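Local coordinates for inorganic pyrophosphatase (Ehrlichia chaffeensis, PDB 3LO0), which probably hydrolyses inorganic pyrophosphate to two phosphate ions with the help of magnesium, working as a homohexamer, at residues 38-51 / 65-79. Numbering follows the deposited sequence.
Sequences NVIIEISQNSCPVK and RFLPTSMYYPCNYGF. With SO4 (sulfate ion), chain B.
I43 lays its CD1 over one face of the Y73 ring, 3.8 Å from the ring centroid, and its CG2 reaches Y73 CD1 at 3.6 Å; a branched aliphatic chain suits this closely packed middle because both arms touch. Antiparallel bridges run from I40-F79 to I43-Y77, with a classic beta bulge where the chain turns out of strand 38-41: Y77 O takes bonds from both E42 N and I43 N. Having no side chain, G78 can bring its CA to 3.2 Å from I40 O. Next to it F79 puts a ring face against I40 CB and its edge to the E42 chain, whose OE2 is held by F54 N. N76 OD1 accepts from Q45 N (2.9 Å) and V101 N. The contact joins the hairpin 50-55/60-66 to the curled main sheet of this PPase, together presenting K51, R65 and Y77, whose cationic and hydroxyl ends suit the anionic substrate they are predicted to bind. K51, extended to CE, passes CD over one face of the R65 guanidinium, then turns at chi4 (16°); NZ bonds weakly to a sulfate, possibly a phosphate mimic. Y77 OH, also bonded to K126 NZ, meets this ion at a doubtfully short distance. Looser is the partly exposed loop at N46 and S47: N46 N bonds Y73 O weakly, and a water bridges S47 OG and Y73 N.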
loop_
_atom_site.group_PDB
_atom_site.type_symbol
_atom_site.label_atom_id
_atom_site.label_comp_id
_atom_site.label_asym_id
_atom_site.label_seq_id
_atom_site.Cartn_x
_atom_site.Cartn_y
_atom_site.Cartn_z
ATOM N N ASN A 38 10.727 -18.922 18.410
ATOM C CA ASN A 38 10.003 -18.839 17.178
ATOM C C ASN A 38 8.692 -18.149 17.451
ATOM O O ASN A 38 7.951 -18.506 18.378
ATOM C CB ASN A 38 9.742 -20.198 16.570
ATOM C CG ASN A 38 10.992 -20.881 16.107
ATOM O OD1 ASN A 38 11.919 -20.247 15.606
ATOM N ND2 ASN A 38 11.020 -22.207 16.263
ATOM N N VAL A 39 8.368 -17.171 16.621
ATOM C CA VAL A 39 7.083 -16.521 16.753
ATOM C C VAL A 39 6.296 -16.649 15.443
ATOM O O VAL A 39 6.803 -16.307 14.363
ATOM C CB VAL A 39 7.262 -15.035 17.113
ATOM C CG1 VAL A 39 5.882 -14.383 17.347
ATOM C CG2 VAL A 39 8.210 -14.886 18.324
ATOM N N ILE A 40 5.073 -17.153 15.538
ATOM C CA ILE A 40 4.174 -17.202 14.383
ATOM C C ILE A 40 3.413 -15.923 14.376
ATOM O O ILE A 40 2.711 -15.625 15.339
ATOM C CB ILE A 40 3.183 -18.372 14.436
ATOM C CG1 ILE A 40 3.953 -19.668 14.247
ATOM C CG2 ILE A 40 2.117 -18.196 13.313
ATOM C CD1 ILE A 40 3.099 -20.920 14.142
ATOM N N ILE A 41 3.588 -15.135 13.323
ATOM C CA ILE A 41 2.937 -13.842 13.210
ATOM C C ILE A 41 1.457 -14.009 12.834
ATOM O O ILE A 41 1.107 -14.769 11.904
ATOM C CB ILE A 41 3.649 -12.900 12.208
ATOM C CG1 ILE A 41 5.104 -12.600 12.644
ATOM C CG2 ILE A 41 2.892 -11.572 12.094
ATOM C CD1 ILE A 41 5.214 -12.037 14.070
ATOM N N GLU A 42 0.608 -13.322 13.580
ATOM C CA GLU A 42 -0.815 -13.286 13.310
ATOM C C GLU A 42 -1.265 -12.004 12.639
ATOM O O GLU A 42 -2.123 -12.044 11.747
ATOM C CB GLU A 42 -1.592 -13.441 14.602
ATOM C CG GLU A 42 -1.542 -14.822 15.148
ATOM C CD GLU A 42 -2.151 -14.904 16.513
ATOM O OE1 GLU A 42 -1.669 -14.158 17.405
ATOM O OE2 GLU A 42 -3.097 -15.715 16.693
ATOM N N ILE A 43 -0.703 -10.878 13.097
ATOM C CA ILE A 43 -1.068 -9.546 12.622
ATOM C C ILE A 43 0.209 -8.742 12.334
ATOM O O ILE A 43 1.091 -8.624 13.201
ATOM C CB ILE A 43 -1.870 -8.790 13.728
ATOM C CG1 ILE A 43 -3.135 -9.590 14.092
ATOM C CG2 ILE A 43 -2.200 -7.369 13.291
ATOM C CD1 ILE A 43 -3.867 -9.097 15.280
ATOM N N SER A 44 0.262 -8.145 11.159
ATOM C CA SER A 44 1.431 -7.399 10.701
ATOM C C SER A 44 1.427 -6.035 11.354
ATOM O O SER A 44 0.371 -5.463 11.512
ATOM C CB SER A 44 1.373 -7.241 9.182
ATOM O OG SER A 44 1.295 -8.491 8.545
ATOM N N GLN A 45 2.585 -5.471 11.683
ATOM C CA GLN A 45 2.589 -4.096 12.192
ATOM C C GLN A 45 2.169 -3.140 11.097
ATOM O O GLN A 45 2.344 -3.415 9.907
ATOM C CB GLN A 45 3.958 -3.685 12.764
ATOM C CG GLN A 45 5.066 -3.522 11.787
ATOM C CD GLN A 45 6.413 -3.182 12.465
ATOM O OE1 GLN A 45 6.743 -3.631 13.583
ATOM N NE2 GLN A 45 7.203 -2.412 11.756
ATOM N N ASN A 46 1.608 -2.017 11.520
ATOM C CA ASN A 46 1.144 -0.994 10.609
ATOM C C ASN A 46 0.132 -1.560 9.559
ATOM O O ASN A 46 0.083 -1.115 8.394
ATOM C CB ASN A 46 2.343 -0.296 9.934
ATOM C CG ASN A 46 3.481 0.055 10.902
ATOM O OD1 ASN A 46 4.666 0.090 10.478
ATOM N ND2 ASN A 46 3.168 0.312 12.176
ATOM N N SER A 47 -0.636 -2.574 9.946
ATOM C CA SER A 47 -1.724 -3.095 9.102
ATOM C C SER A 47 -3.048 -2.441 9.459
ATOM O O SER A 47 -3.169 -1.798 10.507
ATOM C CB SER A 47 -1.856 -4.615 9.282
ATOM O OG SER A 47 -2.201 -4.981 10.625
ATOM N N CYS A 48 -4.069 -2.662 8.629
ATOM C CA CYS A 48 -5.448 -2.221 8.933
ATOM C C CYS A 48 -5.894 -2.813 10.279
ATOM O O CYS A 48 -5.303 -3.762 10.724
ATOM C CB CYS A 48 -6.397 -2.643 7.808
ATOM S SG CYS A 48 -5.923 -1.956 6.106
ATOM N N PRO A 49 -6.908 -2.231 10.942
ATOM C CA PRO A 49 -7.323 -2.791 12.232
ATOM C C PRO A 49 -8.055 -4.143 12.130
ATOM O O PRO A 49 -9.188 -4.231 12.615
ATOM C CB PRO A 49 -8.301 -1.731 12.809
ATOM C CG PRO A 49 -8.332 -0.636 11.951
ATOM C CD PRO A 49 -7.544 -0.941 10.669
ATOM N N VAL A 50 -7.462 -5.146 11.484
ATOM C CA VAL A 50 -8.059 -6.512 11.448
ATOM C C VAL A 50 -7.338 -7.463 12.406
ATOM O O VAL A 50 -6.201 -7.870 12.157
ATOM C CB VAL A 50 -8.035 -7.151 10.018
ATOM C CG1 VAL A 50 -8.857 -8.447 9.978
ATOM C CG2 VAL A 50 -8.577 -6.143 8.957
ATOM N N LYS A 51 -8.024 -7.881 13.465
ATOM C CA LYS A 51 -7.407 -8.787 14.436
ATOM C C LYS A 51 -7.535 -10.234 13.934
ATOM O O LYS A 51 -8.584 -10.862 14.086
ATOM C CB LYS A 51 -8.044 -8.610 15.811
ATOM C CG LYS A 51 -7.455 -9.534 16.939
ATOM C CD LYS A 51 -8.055 -9.221 18.293
ATOM C CE LYS A 51 -7.645 -10.228 19.384
ATOM N NZ LYS A 51 -6.464 -11.097 19.047
ATOM N N ARG A 65 -11.879 -10.108 14.937
ATOM C CA ARG A 65 -12.716 -8.938 14.856
ATOM C C ARG A 65 -12.014 -7.837 14.085
ATOM O O ARG A 65 -10.804 -7.859 13.921
ATOM C CB ARG A 65 -13.085 -8.439 16.260
ATOM C CG ARG A 65 -11.912 -7.917 17.086
ATOM C CD ARG A 65 -12.358 -7.563 18.516
ATOM N NE ARG A 65 -11.275 -6.966 19.332
ATOM C CZ ARG A 65 -10.440 -7.630 20.144
ATOM N NH1 ARG A 65 -10.510 -8.957 20.281
ATOM N NH2 ARG A 65 -9.513 -6.960 20.831
ATOM N N PHE A 66 -12.807 -6.899 13.606
ATOM C CA PHE A 66 -12.314 -5.581 13.205
ATOM C C PHE A 66 -12.285 -4.730 14.486
ATOM O O PHE A 66 -13.222 -4.727 15.268
ATOM C CB PHE A 66 -13.212 -4.994 12.112
ATOM C CG PHE A 66 -13.143 -5.756 10.803
ATOM C CD1 PHE A 66 -12.255 -5.383 9.814
ATOM C CD2 PHE A 66 -13.936 -6.866 10.595
ATOM C CE1 PHE A 66 -12.177 -6.083 8.590
ATOM C CE2 PHE A 66 -13.867 -7.582 9.408
ATOM C CZ PHE A 66 -12.956 -7.182 8.393
ATOM N N LEU A 67 -11.179 -4.053 14.734
ATOM C CA LEU A 67 -11.016 -3.305 15.970
ATOM C C LEU A 67 -12.037 -2.165 16.034
ATOM O O LEU A 67 -12.275 -1.488 15.047
ATOM C CB LEU A 67 -9.598 -2.750 16.080
ATOM C CG LEU A 67 -8.410 -3.720 16.136
ATOM C CD1 LEU A 67 -7.092 -2.906 16.186
ATOM C CD2 LEU A 67 -8.518 -4.658 17.349
ATOM N N PRO A 68 -12.689 -1.980 17.197
ATOM C CA PRO A 68 -13.702 -0.908 17.284
ATOM C C PRO A 68 -13.090 0.500 17.350
ATOM O O PRO A 68 -13.820 1.494 17.435
ATOM C CB PRO A 68 -14.425 -1.223 18.593
ATOM C CG PRO A 68 -13.412 -1.874 19.420
ATOM C CD PRO A 68 -12.638 -2.769 18.436
ATOM N N THR A 69 -11.765 0.546 17.310
ATOM C CA THR A 69 -10.965 1.749 17.444
ATOM C C THR A 69 -10.126 1.957 16.148
ATOM O O THR A 69 -9.754 0.966 15.474
ATOM C CB THR A 69 -10.088 1.627 18.755
ATOM O OG1 THR A 69 -9.244 0.452 18.711
ATOM C CG2 THR A 69 -10.980 1.506 20.010
ATOM N N SER A 70 -9.891 3.229 15.750
ATOM C CA SER A 70 -8.983 3.543 14.627
ATOM C C SER A 70 -7.523 3.431 15.104
ATOM O O SER A 70 -6.739 4.434 15.172
ATOM C CB SER A 70 -9.275 4.920 13.977
ATOM O OG SER A 70 -8.811 5.992 14.788
ATOM N N MET A 71 -7.161 2.190 15.435
ATOM C CA MET A 71 -5.875 1.856 16.015
ATOM C C MET A 71 -5.269 0.742 15.151
ATOM O O MET A 71 -5.977 -0.002 14.475
ATOM C CB MET A 71 -6.021 1.402 17.491
ATOM C CG MET A 71 -6.569 2.512 18.481
ATOM S SD MET A 71 -6.343 2.361 20.301
ATOM C CE MET A 71 -4.715 3.120 20.526
ATOM N N TYR A 72 -3.956 0.633 15.167
ATOM C CA TYR A 72 -3.292 -0.517 14.518
ATOM C C TYR A 72 -2.250 -1.101 15.473
ATOM O O TYR A 72 -1.774 -0.420 16.364
ATOM C CB TYR A 72 -2.686 -0.090 13.178
ATOM C CG TYR A 72 -1.643 0.930 13.345
ATOM C CD1 TYR A 72 -0.330 0.555 13.547
ATOM C CD2 TYR A 72 -1.954 2.293 13.313
ATOM C CE1 TYR A 72 0.664 1.489 13.735
ATOM C CE2 TYR A 72 -0.969 3.240 13.514
ATOM C CZ TYR A 72 0.342 2.827 13.720
ATOM O OH TYR A 72 1.364 3.732 13.921
ATOM N N TYR A 73 -1.924 -2.374 15.299
ATOM C CA TYR A 73 -0.903 -3.009 16.112
ATOM C C TYR A 73 0.435 -2.325 15.944
ATOM O O TYR A 73 0.866 -2.114 14.807
ATOM C CB TYR A 73 -0.820 -4.512 15.772
ATOM C CG TYR A 73 -1.871 -5.277 16.518
ATOM C CD1 TYR A 73 -3.181 -5.271 16.084
ATOM C CD2 TYR A 73 -1.570 -5.954 17.691
ATOM C CE1 TYR A 73 -4.174 -5.937 16.763
ATOM C CE2 TYR A 73 -2.574 -6.640 18.398
ATOM C CZ TYR A 73 -3.879 -6.601 17.931
ATOM O OH TYR A 73 -4.908 -7.272 18.586
ATOM N N PRO A 74 1.086 -1.937 17.062
ATOM C CA PRO A 74 2.308 -1.149 16.972
ATOM C C PRO A 74 3.544 -1.969 16.584
ATOM O O PRO A 74 4.572 -1.391 16.289
ATOM C CB PRO A 74 2.487 -0.598 18.395
ATOM C CG PRO A 74 1.760 -1.537 19.250
ATOM C CD PRO A 74 0.699 -2.180 18.461
ATOM N N CYS A 75 3.450 -3.293 16.669
ATOM C CA CYS A 75 4.519 -4.186 16.234
ATOM C C CYS A 75 3.866 -5.414 15.607
ATOM O O CYS A 75 2.650 -5.606 15.733
ATOM C CB CYS A 75 5.368 -4.657 17.418
ATOM S SG CYS A 75 6.066 -3.475 18.593
ATOM N N ASN A 76 4.645 -6.239 14.901
ATOM C CA ASN A 76 4.117 -7.526 14.469
ATOM C C ASN A 76 3.690 -8.277 15.708
ATOM O O ASN A 76 4.351 -8.218 16.755
ATOM C CB ASN A 76 5.153 -8.314 13.656
ATOM C CG ASN A 76 5.626 -7.556 12.435
ATOM O OD1 ASN A 76 4.860 -7.334 11.490
ATOM N ND2 ASN A 76 6.892 -7.174 12.427
ATOM N N TYR A 77 2.532 -8.908 15.642
ATOM C CA TYR A 77 1.963 -9.525 16.790
ATOM C C TYR A 77 1.628 -10.966 16.511
ATOM O O TYR A 77 1.032 -11.280 15.492
ATOM C CB TYR A 77 0.708 -8.763 17.203
ATOM C CG TYR A 77 0.004 -9.314 18.415
ATOM C CD1 TYR A 77 0.455 -9.012 19.679
ATOM C CD2 TYR A 77 -1.124 -10.125 18.299
ATOM C CE1 TYR A 77 -0.189 -9.457 20.799
ATOM C CE2 TYR A 77 -1.765 -10.622 19.442
ATOM C CZ TYR A 77 -1.273 -10.272 20.691
ATOM O OH TYR A 77 -1.840 -10.698 21.849
ATOM N N GLY A 78 1.997 -11.863 17.414
ATOM C CA GLY A 78 1.692 -13.282 17.201
ATOM C C GLY A 78 1.951 -14.070 18.458
ATOM O O GLY A 78 1.917 -13.503 19.555
ATOM N N PHE A 79 2.299 -15.334 18.311
ATOM C CA PHE A 79 2.404 -16.239 19.472
ATOM C C PHE A 79 3.544 -17.221 19.350
ATOM O O PHE A 79 4.068 -17.471 18.246
ATOM C CB PHE A 79 1.073 -17.024 19.660
ATOM C CG PHE A 79 0.750 -17.983 18.528
ATOM C CD1 PHE A 79 0.106 -17.546 17.385
ATOM C CD2 PHE A 79 1.100 -19.315 18.611
ATOM C CE1 PHE A 79 -0.209 -18.418 16.376
ATOM C CE2 PHE A 79 0.799 -20.203 17.584
ATOM C CZ PHE A 79 0.159 -19.768 16.473
HETATM S S SO4 B . -5.389 -11.537 22.399
HETATM O O1 SO4 B . -4.142 -11.580 21.626
HETATM O O2 SO4 B . -6.085 -10.242 22.270
HETATM O O3 SO4 B . -6.265 -12.622 21.905
HETATM O O4 SO4 B . -5.100 -11.688 23.836
HETATM O O HOH W 1 7.884 -2.237 15.564
HETATM O O HOH W 2 -3.077 -3.524 12.929
#